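Local coordinates for SCARECROW-LIKE protein 7 (Oryza sativa Japonica Group, PDB 5HYZ) that probably acts as a GRAS-family transcription factor in plant development and abiotic stress resistance, binds DNA in vitro and forms homodimers, at residues 12-16 against 250-254; 333-337 against 350-354. All blocks are in the same frame, centred on the assembly; numbering follows the deposited sequence.

Interaction 1: residues 12-16 against 250-254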
loop_
_atom_site.group_PDB
_atom_site.type_symbol
_atom_site.label_atom_id
_atom_site.label_comp_id
_atom_site.label_asym_id
_atom_site.label_seq_id
_atom_site.Cartn_x
_atom_site.Cartn_y
_atom_site.Cartn_z
ATOM N N SER A 12 29.074 -25.390 9.440
ATOM C CA SER A 12 29.975 -24.435 8.783
ATOM C C SER A 12 31.314 -24.343 9.523
ATOM O O SER A 12 32.375 -24.212 8.903
ATOM C CB SER A 12 29.340 -23.025 8.692
ATOM O OG SER A 12 29.115 -22.462 9.976
ATOM N N ARG A 13 31.247 -24.434 10.849
ATOM C CA ARG A 13 32.487 -24.307 11.636
ATOM C C ARG A 13 33.395 -25.507 11.384
ATOM O O ARG A 13 34.568 -25.359 11.123
ATOM C CB ARG A 13 32.177 -24.173 13.122
ATOM C CG ARG A 13 31.488 -22.846 13.455
ATOM C CD ARG A 13 31.506 -22.541 14.926
ATOM N NE ARG A 13 30.685 -23.463 15.690
ATOM C CZ ARG A 13 29.388 -23.330 15.888
ATOM N NH1 ARG A 13 28.739 -22.291 15.380
ATOM N NH2 ARG A 13 28.725 -24.239 16.615
ATOM N N ALA A 14 32.813 -26.691 11.449
ATOM C CA ALA A 14 33.551 -27.931 11.131
ATOM C C ALA A 14 34.150 -27.879 9.762
ATOM O O ALA A 14 35.297 -28.280 9.551
ATOM C CB ALA A 14 32.623 -29.142 11.270
ATOM N N ALA A 15 33.393 -27.358 8.797
ATOM C CA ALA A 15 33.861 -27.306 7.418
ATOM C C ALA A 15 35.127 -26.476 7.296
ATOM O O ALA A 15 36.018 -26.786 6.502
ATOM C CB ALA A 15 32.735 -26.721 6.490
ATOM N N ALA A 16 35.195 -25.402 8.084
ATOM C CA ALA A 16 36.321 -24.487 7.955
ATOM C C ALA A 16 37.583 -24.964 8.723
ATOM O O ALA A 16 38.634 -24.345 8.613
ATOM C CB ALA A 16 35.915 -23.081 8.433
ATOM N N GLY A 250 35.451 -13.291 6.883
ATOM C CA GLY A 250 35.858 -14.613 6.420
ATOM C C GLY A 250 34.639 -15.517 6.375
ATOM O O GLY A 250 33.537 -15.134 6.811
ATOM N N PHE A 251 34.832 -16.726 5.858
ATOM C CA PHE A 251 33.698 -17.612 5.598
ATOM C C PHE A 251 32.859 -17.921 6.817
ATOM O O PHE A 251 31.645 -17.854 6.742
ATOM C CB PHE A 251 34.160 -18.937 4.980
ATOM C CG PHE A 251 33.074 -19.971 4.948
ATOM C CD1 PHE A 251 32.064 -19.885 3.993
ATOM C CD2 PHE A 251 33.041 -21.009 5.881
ATOM C CE1 PHE A 251 31.015 -20.852 3.964
ATOM C CE2 PHE A 251 32.017 -21.962 5.856
ATOM C CZ PHE A 251 31.017 -21.879 4.875
ATOM N N VAL A 252 33.445 -18.279 7.957
ATOM C CA VAL A 252 32.581 -18.668 9.079
ATOM C C VAL A 252 31.695 -17.502 9.592
ATOM O O VAL A 252 30.489 -17.669 9.897
ATOM C CB VAL A 252 33.409 -19.225 10.265
ATOM C CG1 VAL A 252 32.562 -19.370 11.511
ATOM C CG2 VAL A 252 34.073 -20.570 9.882
ATOM N N ASP A 253 32.287 -16.308 9.660
ATOM C CA ASP A 253 31.505 -15.104 10.007
ATOM C C ASP A 253 30.460 -14.764 8.949
ATOM O O ASP A 253 29.332 -14.397 9.303
ATOM C CB ASP A 253 32.418 -13.884 10.202
ATOM C CG ASP A 253 33.230 -13.964 11.480
ATOM O OD1 ASP A 253 32.651 -14.368 12.497
ATOM O OD2 ASP A 253 34.432 -13.635 11.457
ATOM N N ARG A 254 30.812 -14.881 7.666
ATOM C CA ARG A 254 29.835 -14.554 6.605
ATOM C C ARG A 254 28.693 -15.496 6.669
ATOM O O ARG A 254 27.556 -15.101 6.479
ATOM C CB ARG A 254 30.387 -14.640 5.178
ATOM C CG ARG A 254 31.354 -13.564 4.730
ATOM C CD ARG A 254 31.390 -13.455 3.210
ATOM N NE ARG A 254 31.520 -14.732 2.471
ATOM C CZ ARG A 254 32.653 -15.426 2.354
ATOM N NH1 ARG A 254 33.779 -15.017 2.949
ATOM N NH2 ARG A 254 32.671 -16.547 1.637
HETATM O O HOH W 1 29.115 -19.776 11.021
#
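V252 makes the main apolar contact with helix 3-16 through its two methyl groups. CG2 presses on the methyl of A16, with CG2 of V252 and CB of A16 only 3.4 Å apart, a tight approach for two carbons. CG1 of V252, anti to the backbone N (chi1 169°), meets CG of R13 at 4.1 Å. The side chains of R13 and V252 run nearly perpendicular to one another, and it is the aliphatic start of the arginine that does the touching.

The F251 ring comes in edge-on. Its CE2 corner lies 3.8 Å from the carbonyl O of S12, which sits in the ring plane, and 4.0 Å from CB of S12; the methyl of A16 is also near that plane, beside the CD2 edge. Beyond the two segments, helix 39-57 meets the same ring through L51 and through R54, which makes a cation-pi contact.

No direct hydrogen bond links the segments, and the polar link is a water. It donates to OG of S12 at 2.9 Å and to the backbone O of V252 at 2.8 Å. That hydroxyl is also hydrogen-bonded to the carbonyl O of L9, one turn earlier, so two partners fix its position. The O of S12 meanwhile accepts the bond from N of A16.

G250 is the N-cap of helix 251-272, whose first turn packs against the C-terminal part of helix 3-16. The contact joins the predicted first leucine repeat and PFYRE regions, consistent with the helical bundle that accompanies the Rossmann-like core in the GRAS domain.

Interaction 2: residues 333-337 against 350-354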
loop_
_atom_site.group_PDB
_atom_site.type_symbol
_atom_site.label_atom_id
_atom_site.label_comp_id
_atom_site.label_asym_id
_atom_site.label_seq_id
_atom_site.Cartn_x
_atom_site.Cartn_y
_atom_site.Cartn_z
ATOM N N ARG A 333 10.503 9.030 10.654
ATOM C CA ARG A 333 10.005 7.937 11.450
ATOM C C ARG A 333 8.474 7.880 11.371
ATOM O O ARG A 333 7.906 6.778 11.316
ATOM C CB ARG A 333 10.476 8.024 12.910
ATOM C CG ARG A 333 9.929 6.867 13.731
ATOM C CD ARG A 333 10.401 6.893 15.178
ATOM N NE ARG A 333 11.781 6.438 15.301
ATOM C CZ ARG A 333 12.115 5.179 15.556
ATOM N NH1 ARG A 333 11.159 4.254 15.687
ATOM N NH2 ARG A 333 13.392 4.848 15.669
ATOM N N SER A 334 7.792 9.037 11.390
ATOM C CA SER A 334 6.347 8.997 11.300
ATOM C C SER A 334 5.957 8.438 9.918
ATOM O O SER A 334 5.005 7.672 9.809
ATOM C CB SER A 334 5.706 10.393 11.509
ATOM O OG SER A 334 6.387 11.378 10.732
ATOM N N GLN A 335 6.625 8.850 8.871
ATOM C CA GLN A 335 6.223 8.338 7.544
ATOM C C GLN A 335 6.385 6.819 7.462
ATOM O O GLN A 335 5.569 6.070 6.886
ATOM C CB GLN A 335 7.040 8.968 6.455
ATOM C CG GLN A 335 6.714 8.391 5.126
ATOM C CD GLN A 335 7.506 9.052 4.063
ATOM O OE1 GLN A 335 6.934 9.681 3.170
ATOM N NE2 GLN A 335 8.863 8.909 4.131
ATOM N N ALA A 336 7.457 6.350 8.071
ATOM C CA ALA A 336 7.652 4.893 8.112
ATOM C C ALA A 336 6.662 4.157 9.005
ATOM O O ALA A 336 6.198 3.085 8.639
ATOM C CB ALA A 336 9.127 4.583 8.523
ATOM N N ASP A 337 6.257 4.737 10.150
ATOM C CA ASP A 337 5.147 4.186 10.919
ATOM C C ASP A 337 3.845 4.189 10.194
ATOM O O ASP A 337 3.060 3.265 10.296
ATOM C CB ASP A 337 4.987 4.961 12.222
ATOM C CG ASP A 337 5.626 4.250 13.395
ATOM O OD1 ASP A 337 6.227 3.159 13.204
ATOM O OD2 ASP A 337 5.531 4.776 14.523
ATOM N N SER A 350 9.620 -3.121 12.726
ATOM C CA SER A 350 9.804 -1.895 13.515
ATOM C C SER A 350 10.895 -1.079 12.901
ATOM O O SER A 350 11.550 -1.554 11.981
ATOM C CB SER A 350 10.187 -2.196 14.997
ATOM O OG SER A 350 11.501 -2.707 15.091
ATOM N N LEU A 351 11.092 0.129 13.399
ATOM C CA LEU A 351 12.185 0.983 12.902
ATOM C C LEU A 351 13.280 1.054 13.909
ATOM O O LEU A 351 13.028 1.197 15.104
ATOM C CB LEU A 351 11.676 2.408 12.599
ATOM C CG LEU A 351 10.744 2.706 11.435
ATOM C CD1 LEU A 351 11.206 2.021 10.130
ATOM C CD2 LEU A 351 9.304 2.372 11.686
ATOM N N VAL A 352 14.510 0.966 13.449
ATOM C CA VAL A 352 15.707 1.034 14.315
ATOM C C VAL A 352 16.679 2.075 13.818
ATOM O O VAL A 352 16.996 2.103 12.615
ATOM C CB VAL A 352 16.404 -0.342 14.350
ATOM C CG1 VAL A 352 17.797 -0.243 14.953
ATOM C CG2 VAL A 352 15.518 -1.331 15.136
ATOM N N GLU A 353 17.151 2.946 14.702
ATOM C CA GLU A 353 18.148 3.933 14.279
ATOM C C GLU A 353 19.531 3.318 14.376
ATOM O O GLU A 353 19.847 2.641 15.357
ATOM C CB GLU A 353 18.045 5.183 15.160
ATOM C CG GLU A 353 16.623 5.595 15.469
ATOM C CD GLU A 353 16.136 6.649 14.537
ATOM O OE1 GLU A 353 16.992 7.174 13.787
ATOM O OE2 GLU A 353 14.910 6.943 14.531
ATOM N N LEU A 354 20.378 3.511 13.379
ATOM C CA LEU A 354 21.772 3.068 13.486
ATOM C C LEU A 354 22.641 4.297 13.301
ATOM O O LEU A 354 22.322 5.187 12.502
ATOM C CB LEU A 354 22.131 1.984 12.446
ATOM C CG LEU A 354 21.232 0.764 12.430
ATOM C CD1 LEU A 354 21.496 -0.086 11.205
ATOM C CD2 LEU A 354 21.462 -0.058 13.682
#
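R333 lays one face of its guanidinium over CB of L351, with NH1 of R333 and CB of L351 3.6 Å apart; the two side chains lie alongside, pointing opposite ways. The arginine chain runs extended before bending at CG-CD (chi3 -76°), which turns the flat group along the strand to E353. There it forms a salt bridge, with a hydrogen bond of 2.8 Å from NH2 of R333 to OE2 of E353, and NE of R333 adds a weak one to the same oxygen at 3.3 Å. NH2 approaches OE2 from the anti side and somewhat out of the carboxylate plane, and the guanidinium and carboxylate planes are turned 36° apart.

The helix and strand segments run nearly antiparallel, at 157°, with axes 9.3 Å apart, in the SAW region, where strand 349-354 pairs with 358-363 at the edge of the Rossmann-like GRAS sheet.

Between them, L351 fills the interface: its CD1 meets CB of A336 at 3.7 Å, while its CD2 lies 3.5 Å from OD1 of D337. F92 of helix 89-104 packs on both A336 and L351. On another side of the helix, S334 hydrogen-bonds through OG to Q129 of the second subunit, and D337 packs on L173 of that subunit.

How the interactions relate
From the N terminus, the chain forms helix 3-16, then passes through further helices and the parallel strands of the Rossmann-like core, with their intervening helices, before helix 251-272 returns to it: interaction 1 thus closes a long loop of 233 residues. Interaction 2 opens only afterwards and closes a short one, with 12 residues between segments 333-337 and 350-354. The two loops follow in series, neither nesting nor crossing. The first ties the N-terminal leucine repeat to the PFYRE region within the helical bundle; the second is local to the C-terminal SAW region, beside the dimer partner. Their centres lie 33 Å apart and their nearest atoms about 16 Å, without touching.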